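Local coordinates for putative exported protein (Bordetella pertussis Tohama I, PDB 2PFY) that binds pyroglutamic acid as an extracytoplasmic solute receptor of the DctP family, probably delivering it to a tripartite ATP-independent periplasmic transporter, at residues A[2-7]-A[60-65]; A[106-111]-A[213-218]; A[123-128]-A[200-205]; A[140-145]-A[177-182]. All coordinates share one frame; numbering follows the deposited sequence.

Contact 1 of 4, residues A[2-7]-A[60-65]; sequences TSWTMT and VQIGEV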
# COMPACT_ATOMS: atom_id res chain seq x y z
N THR A 2 19.02 -18.11 -14.20
CA THR A 2 18.12 -18.34 -13.09
C THR A 2 16.79 -17.73 -13.49
O THR A 2 16.78 -16.62 -14.03
CB THR A 2 18.65 -17.67 -11.82
OG1 THR A 2 19.94 -18.21 -11.49
CG2 THR A 2 17.73 -17.91 -10.64
N SER A 3 15.69 -18.47 -13.26
CA SER A 3 14.31 -17.98 -13.41
C SER A 3 13.68 -17.84 -12.04
O SER A 3 13.69 -18.80 -11.26
CB SER A 3 13.45 -18.95 -14.21
OG SER A 3 14.15 -19.42 -15.33
N TRP A 4 13.05 -16.69 -11.80
CA TRP A 4 12.32 -16.38 -10.57
C TRP A 4 10.87 -16.17 -10.96
O TRP A 4 10.60 -15.56 -12.01
CB TRP A 4 12.65 -14.96 -10.21
CG TRP A 4 13.47 -14.55 -9.14
CD1 TRP A 4 13.45 -13.29 -8.54
CD2 TRP A 4 14.48 -15.25 -8.53
NE1 TRP A 4 14.36 -13.22 -7.56
CE2 TRP A 4 15.03 -14.41 -7.55
CE3 TRP A 4 14.99 -16.52 -8.69
CZ2 TRP A 4 16.04 -14.81 -6.74
CZ3 TRP A 4 15.95 -16.88 -7.91
CH2 TRP A 4 16.48 -16.05 -6.94
N THR A 5 9.95 -16.51 -10.07
CA THR A 5 8.57 -16.09 -10.24
C THR A 5 8.25 -15.04 -9.19
O THR A 5 8.63 -15.15 -8.02
CB THR A 5 7.58 -17.29 -10.07
OG1 THR A 5 7.89 -18.26 -11.09
CG2 THR A 5 6.10 -16.81 -10.25
N MSE A 6 7.57 -13.99 -9.64
CA MSE A 6 7.20 -12.92 -8.76
C MSE A 6 5.67 -12.81 -8.68
O MSE A 6 4.97 -12.96 -9.69
CB MSE A 6 7.78 -11.60 -9.28
CG MSE A 6 7.42 -10.36 -8.44
SE MSE A 6 8.47 -8.80 -9.05
CE MSE A 6 10.25 -9.28 -8.79
N THR A 7 5.18 -12.52 -7.48
CA THR A 7 3.76 -12.18 -7.34
C THR A 7 3.66 -10.66 -7.22
O THR A 7 4.48 -10.02 -6.56
CB THR A 7 3.10 -12.91 -6.12
OG1 THR A 7 1.71 -12.52 -6.03
CG2 THR A 7 3.81 -12.53 -4.79
N VAL A 60 7.17 -18.30 -4.18
CA VAL A 60 7.79 -17.41 -5.12
C VAL A 60 9.12 -17.00 -4.51
O VAL A 60 9.31 -17.08 -3.29
CB VAL A 60 6.90 -16.12 -5.35
CG1 VAL A 60 5.56 -16.53 -5.99
CG2 VAL A 60 6.61 -15.40 -4.06
N GLN A 61 10.02 -16.53 -5.36
CA GLN A 61 11.30 -15.99 -4.90
C GLN A 61 11.24 -14.54 -4.52
O GLN A 61 12.10 -14.04 -3.77
CB GLN A 61 12.38 -16.20 -5.96
CG GLN A 61 12.70 -17.65 -6.22
CD GLN A 61 11.79 -18.24 -7.28
OE1 GLN A 61 10.91 -17.56 -7.76
NE2 GLN A 61 11.98 -19.54 -7.63
N ILE A 62 10.19 -13.85 -5.00
CA ILE A 62 10.10 -12.42 -4.81
C ILE A 62 8.63 -12.01 -4.96
O ILE A 62 7.84 -12.67 -5.70
CB ILE A 62 11.05 -11.70 -5.82
CG1 ILE A 62 11.23 -10.21 -5.49
CG2 ILE A 62 10.61 -11.99 -7.32
CD1 ILE A 62 12.35 -9.49 -6.33
N GLY A 63 8.22 -10.96 -4.27
CA GLY A 63 6.83 -10.55 -4.41
C GLY A 63 6.60 -9.13 -3.99
O GLY A 63 7.36 -8.57 -3.20
N GLU A 64 5.54 -8.54 -4.54
CA GLU A 64 5.10 -7.23 -4.18
C GLU A 64 3.87 -7.32 -3.26
O GLU A 64 2.97 -8.15 -3.47
CB GLU A 64 4.83 -6.39 -5.46
CG GLU A 64 4.38 -4.96 -5.17
CD GLU A 64 2.88 -4.87 -4.90
OE1 GLU A 64 2.11 -5.60 -5.60
OE2 GLU A 64 2.48 -4.11 -3.98
N VAL A 65 3.86 -6.48 -2.22
CA VAL A 65 2.74 -6.46 -1.26
C VAL A 65 2.69 -5.11 -0.52
O VAL A 65 3.71 -4.41 -0.37
CB VAL A 65 2.78 -7.69 -0.25
CG1 VAL A 65 3.99 -7.61 0.69
CG2 VAL A 65 1.47 -7.87 0.56
O HOH W 1 9.78 -20.02 -10.15
O HOH W 2 1.34 -9.99 -4.62
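Parallel strands 2-7 and 62-65 lie side by side in the mixed five-stranded sheet of one lobe of this periplasmic receptor, and their pairing opens with Trp4 laid against Gln61. CB of Gln61 sits over the five-membered ring of Trp4, 3.6 Å from its centroid and 16° off the ring normal, a CH-pi contact, while Gln61 CG continues over the six-membered ring. The glutamine then bends at chi2 (87°), which turns its amide back to the neighbouring strand, with its plane nearly parallel to that of the indole. There OE1 takes the place of a backbone acceptor: Thr5 N donates to Gln61 OE1 over 2.7 Å, fairly straight at 163° but tilted from the carbonyl plane. The return bond from Gln61 N to Thr5 O is weak. A water held by Thr5 OG1 also receives a weak bond from Gln61 NE2.

Regular parallel pairing starts at Met6 and Ile62. Thr7 N donates to Ile62 O (3.2 Å), and Glu64 N answers with a bond of 2.7 Å to Thr7 O. This is a strand-helix-strand lobe of the type II periplasmic binding proteins, in which helix 51-57 leads into strand 62-66 and packs on Thr7 and Val60. Ile62 CG2 meets Trp4 CD1 at 3.4 Å, and CB and CG of selenomethionine Met6 lie beside Ile62 CG2. At Gly63 the strands draw close: Thr7 CG2 lies 3.6 Å from Gly63 CA, closing over the glycine where it has no side chain. The carboxylate of Glu64 turns away to Glu9 N and Ser209 OG.

Contact 2 of 4, residues A[106-111]-A[213-218]; sequences RLDKQG and ANKRAF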
# COMPACT_ATOMS: atom_id res chain seq x y z
N ARG A 106 14.01 -5.86 10.32
CA ARG A 106 12.97 -6.80 10.78
C ARG A 106 12.74 -7.92 9.76
O ARG A 106 12.49 -9.07 10.14
CB ARG A 106 11.64 -6.11 11.13
CG ARG A 106 11.70 -5.12 12.33
CD ARG A 106 11.74 -5.83 13.72
NE ARG A 106 11.94 -4.87 14.82
CZ ARG A 106 10.98 -4.38 15.61
NH1 ARG A 106 9.71 -4.74 15.45
NH2 ARG A 106 11.29 -3.51 16.55
N LEU A 107 12.80 -7.58 8.47
CA LEU A 107 12.63 -8.60 7.43
C LEU A 107 13.83 -9.56 7.32
O LEU A 107 13.66 -10.76 7.12
CB LEU A 107 12.36 -7.95 6.07
CG LEU A 107 10.99 -7.27 5.89
CD1 LEU A 107 11.06 -6.48 4.61
CD2 LEU A 107 9.80 -8.25 5.89
N ASP A 108 15.03 -9.01 7.44
CA ASP A 108 16.25 -9.83 7.36
C ASP A 108 16.22 -10.96 8.42
O ASP A 108 16.56 -12.11 8.13
CB ASP A 108 17.49 -8.95 7.49
CG ASP A 108 18.78 -9.74 7.52
OD1 ASP A 108 19.23 -10.18 6.46
OD2 ASP A 108 19.36 -9.90 8.61
N LYS A 109 15.77 -10.63 9.63
CA LYS A 109 15.63 -11.61 10.71
C LYS A 109 14.63 -12.72 10.34
O LYS A 109 14.64 -13.79 10.93
CB LYS A 109 15.22 -10.93 12.02
CG LYS A 109 16.34 -10.16 12.71
CD LYS A 109 15.79 -9.02 13.58
CE LYS A 109 16.74 -7.77 13.57
NZ LYS A 109 16.01 -6.43 13.62
N GLN A 110 13.80 -12.46 9.35
CA GLN A 110 12.81 -13.43 8.92
C GLN A 110 13.19 -14.17 7.64
O GLN A 110 12.36 -14.88 7.06
CB GLN A 110 11.45 -12.76 8.71
CG GLN A 110 10.82 -12.24 9.96
CD GLN A 110 9.34 -12.47 9.96
OE1 GLN A 110 8.86 -13.62 9.95
NE2 GLN A 110 8.58 -11.38 9.98
N GLY A 111 14.43 -14.00 7.17
CA GLY A 111 14.85 -14.64 5.92
C GLY A 111 14.29 -13.94 4.68
O GLY A 111 14.09 -14.57 3.63
N ALA A 213 12.27 -10.15 -1.24
CA ALA A 213 12.79 -11.38 -1.83
C ALA A 213 13.15 -12.45 -0.79
O ALA A 213 13.45 -12.12 0.36
CB ALA A 213 14.00 -11.10 -2.79
N ASN A 214 13.06 -13.71 -1.18
CA ASN A 214 13.51 -14.83 -0.33
C ASN A 214 15.03 -14.69 -0.18
O ASN A 214 15.73 -14.68 -1.18
CB ASN A 214 13.15 -16.16 -0.97
CG ASN A 214 13.59 -17.38 -0.13
OD1 ASN A 214 14.75 -17.83 -0.22
ND2 ASN A 214 12.68 -17.89 0.68
N LYS A 215 15.51 -14.54 1.06
CA LYS A 215 16.95 -14.29 1.32
C LYS A 215 17.86 -15.40 0.79
O LYS A 215 18.82 -15.10 0.12
CB LYS A 215 17.20 -14.01 2.81
CG LYS A 215 18.61 -13.49 3.11
CD LYS A 215 18.74 -13.28 4.61
CE LYS A 215 20.12 -12.87 5.02
NZ LYS A 215 20.10 -12.64 6.50
N ARG A 216 17.50 -16.66 1.04
CA ARG A 216 18.26 -17.80 0.52
C ARG A 216 18.36 -17.82 -1.01
O ARG A 216 19.45 -17.99 -1.57
CB ARG A 216 17.70 -19.13 1.06
CG ARG A 216 18.35 -20.38 0.44
CD ARG A 216 18.47 -21.57 1.40
NE ARG A 216 18.19 -21.22 2.81
CZ ARG A 216 19.07 -21.24 3.81
NH1 ARG A 216 20.33 -21.63 3.60
NH2 ARG A 216 18.68 -20.90 5.03
N ALA A 217 17.24 -17.59 -1.68
CA ALA A 217 17.23 -17.49 -3.13
C ALA A 217 18.12 -16.33 -3.57
O ALA A 217 18.93 -16.48 -4.50
CB ALA A 217 15.79 -17.30 -3.64
N PHE A 218 17.96 -15.16 -2.93
CA PHE A 218 18.75 -13.96 -3.27
C PHE A 218 20.25 -14.25 -3.07
O PHE A 218 21.07 -13.97 -3.95
CB PHE A 218 18.33 -12.78 -2.38
CG PHE A 218 19.04 -11.47 -2.69
CD1 PHE A 218 18.61 -10.65 -3.75
CD2 PHE A 218 20.09 -11.03 -1.90
CE1 PHE A 218 19.27 -9.43 -4.03
CE2 PHE A 218 20.77 -9.84 -2.17
CZ PHE A 218 20.36 -9.03 -3.23
O HOH W 3 15.30 -17.24 3.24
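Asp108 and Lys215 form a salt bridge, with Lys215 NZ 2.6 Å from Asp108 OD1. The ammonium comes from above the carboxylate plane, about 40° out of it, and OD1 is clearly preferred, since Asp108 OD2 lies 3.5 Å from Lys215 NZ. Lys215 spans the gap with its CG anti to the backbone N (chi1 -169°) and its chain extended all the way beyond CG. Its root is held too: Lys215 N donates to Gly111 O (2.9 Å, 164°), approaching from above the carbonyl plane, and Lys215 CB rests 3.3 Å from Gly111 O. One residue is thus gripped at both ends by the same turn.

A helix end and a helix start bring these groups together. Helix 89-108 finishes in a Schellman motif, in which Gly111, at positive phi, is the C-prime residue: Gly111 N bonds to Asp108 O, and Ile112 N reaches back to Leu107 O. The chain then enters strand 112-119. On the other side, strand 208-214 passes directly into helix 215-220, with Asn214 as the N-cap of the helix. Asn214 OD1 accepts from Ala217 N at 2.9 Å, in the carbonyl plane and on a lone pair.

A water donates to Gly111 O and accepts from Arg216 N (3.2 Å), tying a second amide of the helix's first turn to the same carbonyl. Farther out, Asn214 ND2 donates to Val55 O, Gln110 O receives Gln56 NE2, and the aliphatic part of Lys215 touches Val113. Ala213 pairs through its backbone with Val113 in the antiparallel strand 112-119.

Contact 3 of 4, residues A[123-128]-A[200-205]; sequences QGIYTK and YDAQAF. With PCA (pyroglutamic acid), chain E.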
# COMPACT_ATOMS: atom_id res chain seq x y z
N GLN A 123 -5.00 8.41 0.48
CA GLN A 123 -6.25 7.65 0.57
C GLN A 123 -7.44 8.59 0.74
O GLN A 123 -7.48 9.39 1.68
CB GLN A 123 -6.21 6.67 1.75
CG GLN A 123 -4.98 5.73 1.76
CD GLN A 123 -5.02 4.73 0.61
OE1 GLN A 123 -4.35 4.89 -0.42
NE2 GLN A 123 -5.83 3.73 0.76
N GLY A 124 -8.41 8.49 -0.17
CA GLY A 124 -9.71 9.22 -0.05
C GLY A 124 -10.82 8.27 0.38
O GLY A 124 -10.58 7.07 0.64
N ILE A 125 -12.03 8.81 0.48
CA ILE A 125 -13.21 8.06 0.90
C ILE A 125 -14.20 8.00 -0.25
O ILE A 125 -14.45 9.02 -0.88
CB ILE A 125 -13.87 8.73 2.15
CG1 ILE A 125 -12.90 8.63 3.33
CG2 ILE A 125 -15.25 8.05 2.51
CD1 ILE A 125 -13.16 9.55 4.54
N TYR A 126 -14.71 6.80 -0.55
CA TYR A 126 -15.69 6.62 -1.61
C TYR A 126 -17.01 6.20 -1.00
O TYR A 126 -17.04 5.29 -0.17
CB TYR A 126 -15.29 5.51 -2.59
CG TYR A 126 -14.02 5.74 -3.41
CD1 TYR A 126 -14.10 5.98 -4.78
CD2 TYR A 126 -12.76 5.66 -2.82
CE1 TYR A 126 -12.94 6.12 -5.57
CE2 TYR A 126 -11.58 5.84 -3.59
CZ TYR A 126 -11.69 6.06 -4.97
OH TYR A 126 -10.54 6.23 -5.72
N THR A 127 -18.09 6.81 -1.43
CA THR A 127 -19.39 6.52 -0.81
C THR A 127 -20.49 6.52 -1.87
O THR A 127 -20.27 6.97 -3.01
CB THR A 127 -19.77 7.60 0.28
OG1 THR A 127 -19.98 8.86 -0.35
CG2 THR A 127 -18.66 7.75 1.30
N LYS A 128 -21.66 6.01 -1.49
CA LYS A 128 -22.81 5.98 -2.39
C LYS A 128 -23.76 7.14 -2.14
O LYS A 128 -24.64 7.37 -2.96
CB LYS A 128 -23.57 4.66 -2.29
CG LYS A 128 -22.73 3.46 -2.66
CD LYS A 128 -23.31 2.21 -2.08
CE LYS A 128 -24.02 1.43 -3.12
NZ LYS A 128 -24.47 0.17 -2.47
N TYR A 200 -14.10 11.70 -1.73
CA TYR A 200 -13.65 12.81 -0.90
C TYR A 200 -12.13 12.68 -0.82
O TYR A 200 -11.63 11.61 -0.41
CB TYR A 200 -14.30 12.77 0.52
CG TYR A 200 -15.82 12.89 0.44
CD1 TYR A 200 -16.43 14.16 0.38
CD2 TYR A 200 -16.63 11.76 0.32
CE1 TYR A 200 -17.80 14.27 0.22
CE2 TYR A 200 -17.98 11.86 0.16
CZ TYR A 200 -18.57 13.12 0.13
OH TYR A 200 -19.93 13.21 -0.03
N ASP A 201 -11.43 13.75 -1.19
CA ASP A 201 -9.97 13.80 -1.27
C ASP A 201 -9.42 13.95 0.16
O ASP A 201 -8.94 15.01 0.55
CB ASP A 201 -9.56 14.98 -2.20
CG ASP A 201 -8.04 15.03 -2.49
OD1 ASP A 201 -7.27 14.18 -1.99
OD2 ASP A 201 -7.60 15.94 -3.26
N ALA A 202 -9.56 12.88 0.95
CA ALA A 202 -9.21 12.92 2.37
C ALA A 202 -7.71 13.03 2.65
O ALA A 202 -7.32 13.61 3.66
CB ALA A 202 -9.78 11.69 3.08
N GLN A 203 -6.89 12.49 1.76
CA GLN A 203 -5.47 12.23 2.05
C GLN A 203 -5.28 11.69 3.47
O GLN A 203 -4.44 12.22 4.23
CB GLN A 203 -4.63 13.51 1.85
CG GLN A 203 -4.64 14.06 0.41
CD GLN A 203 -3.69 15.24 0.21
OE1 GLN A 203 -2.50 15.21 0.60
NE2 GLN A 203 -4.21 16.29 -0.41
N ALA A 204 -6.03 10.67 3.86
CA ALA A 204 -5.94 10.18 5.25
C ALA A 204 -4.51 9.70 5.59
O ALA A 204 -3.98 9.98 6.68
CB ALA A 204 -6.94 9.08 5.50
N PHE A 205 -3.89 8.99 4.65
CA PHE A 205 -2.52 8.57 4.76
C PHE A 205 -2.00 8.12 3.40
O PHE A 205 -2.72 8.11 2.39
CB PHE A 205 -2.36 7.44 5.83
CG PHE A 205 -3.22 6.24 5.58
CD1 PHE A 205 -2.74 5.15 4.82
CD2 PHE A 205 -4.54 6.22 6.04
CE1 PHE A 205 -3.54 4.04 4.57
CE2 PHE A 205 -5.37 5.09 5.76
CZ PHE A 205 -4.87 4.01 5.06
N PCA E . -5.10 0.64 -2.89
CA PCA E . -4.89 -0.58 -2.08
CB PCA E . -4.18 -0.23 -0.80
CG PCA E . -4.04 1.26 -0.80
CD PCA E . -4.59 1.72 -2.11
OE PCA E . -4.57 2.88 -2.50
C PCA E . -6.21 -1.25 -1.78
O PCA E . -6.31 -2.41 -1.34
OXT PCA E . -7.23 -0.62 -1.99
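Gln123 and Phe205 make the tight end of this contact, next to the pyroglutamate. CG of Gln123 stands over one face of the Phe205 ring, 3.7 Å from the centroid and displaced toward the rim, in a CH-pi contact. Phe205 carries its ring at chi1 56°, between backbone N and carbonyl carbon, which turns it under the glutamine. The backbones meet here as well: Gln123 N donates to Phe205 O (3.0 Å), and Ala204 N donates to Gln123 O at 2.9 Å, so the pocket residue is held on both sides of its CA. Its amide faces the ligand; Gln123 CD is 3.6 Å from PCA OE.

Antiparallel strands 124-127 and 198-201 are neighbours in the four-stranded sheet of the second lobe. Ile125 and Tyr200 form a hydrogen-bonded pair, Tyr200 N to Ile125 O at 2.8 Å and Ile125 N to Tyr200 O at 3.0 Å. Gly124 CA lies only 3.1 Å from Tyr200 O.

Side-chain packing is looser toward Thr127. Ile125 CD1 reaches Ala202 CB at 4.3 Å, and Thr127 OG1 lies in the plane of the Tyr200 ring at its edge; that hydroxyl bonds to Lys129 O, and Tyr200 OH to Val131 N. On the partly exposed side, Asp201 and Gln203 direct their CB atoms away from strand 124-127, and Asp201 forms a salt bridge with Arg249.

Contact 4 of 4, residues A[140-145]-A[177-182]; sequences TRFRAY and IDAMLT. With PCA (pyroglutamic acid), chain E.
Ile177 lies alongside Arg143, its CD1 3.7 Å from Arg143 CB, both chains pointing the same way. Asp178 N then donates to Arg141 O (2.9 Å, 170°). Ala179 forms the single backbone bridge with Phe142: Arg143 N donates to Ala179 O at 2.9 Å, and Ala179 CB touches Phe142 CD1. Met180, a selenomethionine, sets its CB against Arg143 CB, while its CA lies over one face of the Phe142 ring. Leu181 CB packs on Phe142 CE2, and Leu181 O meets the edge of the Tyr145 ring, in its plane. A water joins Leu181 N to Arg143 O. Thr182 OG1 donates to PCA OXT (2.8 Å).

Arg143, extended from CG to NE, delivers its guanidinium to the same carboxylate: NH1 binds PCA OXT at 2.9 Å and NH2 binds PCA O at 2.7 Å, a bidentate grip characteristic of the arginine in DctP-type TRAP receptors. Tyr145 covers one guanidinium face with CD2 and turns a ring face to PCA CB. Arg143 NE donates to Val163 O, which steadies the guanidinium. Strand 141-144 pairs onward with strand 159-162, strand 180-182 with strand 124-127, and helix 168-173 packs on Ile177 and Met180.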
# COMPACT_ATOMS: atom_id res chain seq x y z
N THR A 140 -22.32 1.82 8.77
CA THR A 140 -22.03 1.53 7.36
C THR A 140 -21.03 0.37 7.25
O THR A 140 -20.05 0.31 8.00
CB THR A 140 -21.52 2.82 6.64
OG1 THR A 140 -22.60 3.76 6.55
CG2 THR A 140 -21.05 2.53 5.22
N ARG A 141 -21.33 -0.57 6.34
CA ARG A 141 -20.42 -1.68 5.98
C ARG A 141 -19.29 -1.06 5.18
O ARG A 141 -19.47 -0.65 4.05
CB ARG A 141 -21.15 -2.73 5.15
CG ARG A 141 -22.35 -3.36 5.90
CD ARG A 141 -23.22 -4.21 4.94
NE ARG A 141 -24.22 -4.99 5.68
CZ ARG A 141 -24.96 -5.96 5.14
NH1 ARG A 141 -24.81 -6.29 3.87
NH2 ARG A 141 -25.86 -6.60 5.89
N PHE A 142 -18.15 -0.91 5.83
CA PHE A 142 -17.11 -0.08 5.28
C PHE A 142 -15.91 -0.99 5.00
O PHE A 142 -15.44 -1.71 5.89
CB PHE A 142 -16.78 1.04 6.27
CG PHE A 142 -15.89 2.13 5.70
CD1 PHE A 142 -16.44 3.35 5.30
CD2 PHE A 142 -14.50 1.93 5.58
CE1 PHE A 142 -15.61 4.36 4.79
CE2 PHE A 142 -13.66 2.93 5.04
CZ PHE A 142 -14.21 4.15 4.66
N ARG A 143 -15.43 -0.97 3.76
CA ARG A 143 -14.29 -1.81 3.39
C ARG A 143 -13.04 -1.51 4.20
O ARG A 143 -12.64 -0.34 4.32
CB ARG A 143 -13.94 -1.64 1.91
CG ARG A 143 -12.72 -2.49 1.47
CD ARG A 143 -12.26 -2.16 0.09
NE ARG A 143 -11.06 -2.96 -0.19
CZ ARG A 143 -9.94 -2.47 -0.71
NH1 ARG A 143 -9.89 -1.19 -1.09
NH2 ARG A 143 -8.87 -3.27 -0.90
N ALA A 144 -12.41 -2.55 4.75
CA ALA A 144 -11.06 -2.44 5.32
C ALA A 144 -10.14 -3.33 4.49
O ALA A 144 -10.61 -4.25 3.85
CB ALA A 144 -11.04 -2.92 6.78
N TYR A 145 -8.83 -3.04 4.47
CA TYR A 145 -7.92 -3.84 3.64
C TYR A 145 -6.64 -4.25 4.34
O TYR A 145 -5.71 -4.78 3.72
CB TYR A 145 -7.64 -3.16 2.29
CG TYR A 145 -7.01 -1.79 2.36
CD1 TYR A 145 -5.71 -1.62 2.86
CD2 TYR A 145 -7.69 -0.66 1.87
CE1 TYR A 145 -5.13 -0.39 2.91
CE2 TYR A 145 -7.11 0.60 1.93
CZ TYR A 145 -5.83 0.74 2.45
OH TYR A 145 -5.20 1.95 2.52
N ILE A 177 -20.21 -4.51 0.97
CA ILE A 177 -19.68 -3.23 1.42
C ILE A 177 -20.46 -2.10 0.74
O ILE A 177 -20.97 -2.27 -0.36
CB ILE A 177 -18.14 -3.09 1.19
CG1 ILE A 177 -17.78 -3.27 -0.30
CG2 ILE A 177 -17.36 -4.05 2.15
CD1 ILE A 177 -16.30 -2.95 -0.67
N ASP A 178 -20.51 -0.95 1.39
CA ASP A 178 -21.24 0.19 0.84
C ASP A 178 -20.38 1.45 0.70
O ASP A 178 -20.82 2.42 0.09
CB ASP A 178 -22.45 0.52 1.72
CG ASP A 178 -23.53 -0.55 1.67
OD1 ASP A 178 -24.14 -0.79 0.61
OD2 ASP A 178 -23.79 -1.15 2.72
N ALA A 179 -19.17 1.42 1.27
CA ALA A 179 -18.23 2.56 1.26
C ALA A 179 -16.79 2.05 1.42
O ALA A 179 -16.55 0.95 1.91
CB ALA A 179 -18.56 3.57 2.41
N MSE A 180 -15.81 2.85 1.01
CA MSE A 180 -14.43 2.38 1.20
C MSE A 180 -13.47 3.54 1.30
O MSE A 180 -13.83 4.72 1.08
CB MSE A 180 -14.05 1.42 0.05
CG MSE A 180 -14.10 2.06 -1.30
SE MSE A 180 -13.23 0.91 -2.59
CE MSE A 180 -13.45 2.09 -4.26
N LEU A 181 -12.23 3.19 1.63
CA LEU A 181 -11.16 4.15 1.72
C LEU A 181 -10.02 3.57 0.92
O LEU A 181 -9.60 2.43 1.17
CB LEU A 181 -10.72 4.36 3.17
CG LEU A 181 -9.46 5.24 3.34
CD1 LEU A 181 -9.60 6.35 4.39
CD2 LEU A 181 -8.25 4.35 3.69
N THR A 182 -9.57 4.33 -0.07
CA THR A 182 -8.50 3.87 -0.98
C THR A 182 -8.08 5.04 -1.85
O THR A 182 -8.75 6.09 -1.84
CB THR A 182 -8.91 2.61 -1.83
OG1 THR A 182 -7.74 2.05 -2.45
CG2 THR A 182 -10.00 2.90 -2.92
N PCA E . -5.10 0.64 -2.89
CA PCA E . -4.89 -0.58 -2.08
CB PCA E . -4.18 -0.23 -0.80
CG PCA E . -4.04 1.26 -0.80
CD PCA E . -4.59 1.72 -2.11
OE PCA E . -4.57 2.88 -2.50
C PCA E . -6.21 -1.25 -1.78
O PCA E . -6.31 -2.41 -1.34
OXT PCA E . -7.23 -0.62 -1.99
O HOH W 4 -11.13 0.50 1.99

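In the fold
Contacts 1, 3 and 4 are buried, whereas contact 2 lies at the surface and is the one joined by a salt bridge. Contacts 1 and 2 share the five-stranded sheet: strands 62-66 and 208-214 are neighbours, and Gln61 O lies 2.8 Å from Asn214 N, a probable hydrogen bond. Contacts 3 and 4 meet in the other sheet, where strand 124-127 adjoins 180-182, and both touch the pyroglutamate. Contact 4 supplies charge and hydroxyl groups to its carboxylate; contact 3 brings a glutamine side chain up to the lactam end of the ligand. The two pairs sit on opposite sides of the chain's centre, with contacts 1 and 3 about 32 Å apart between centres.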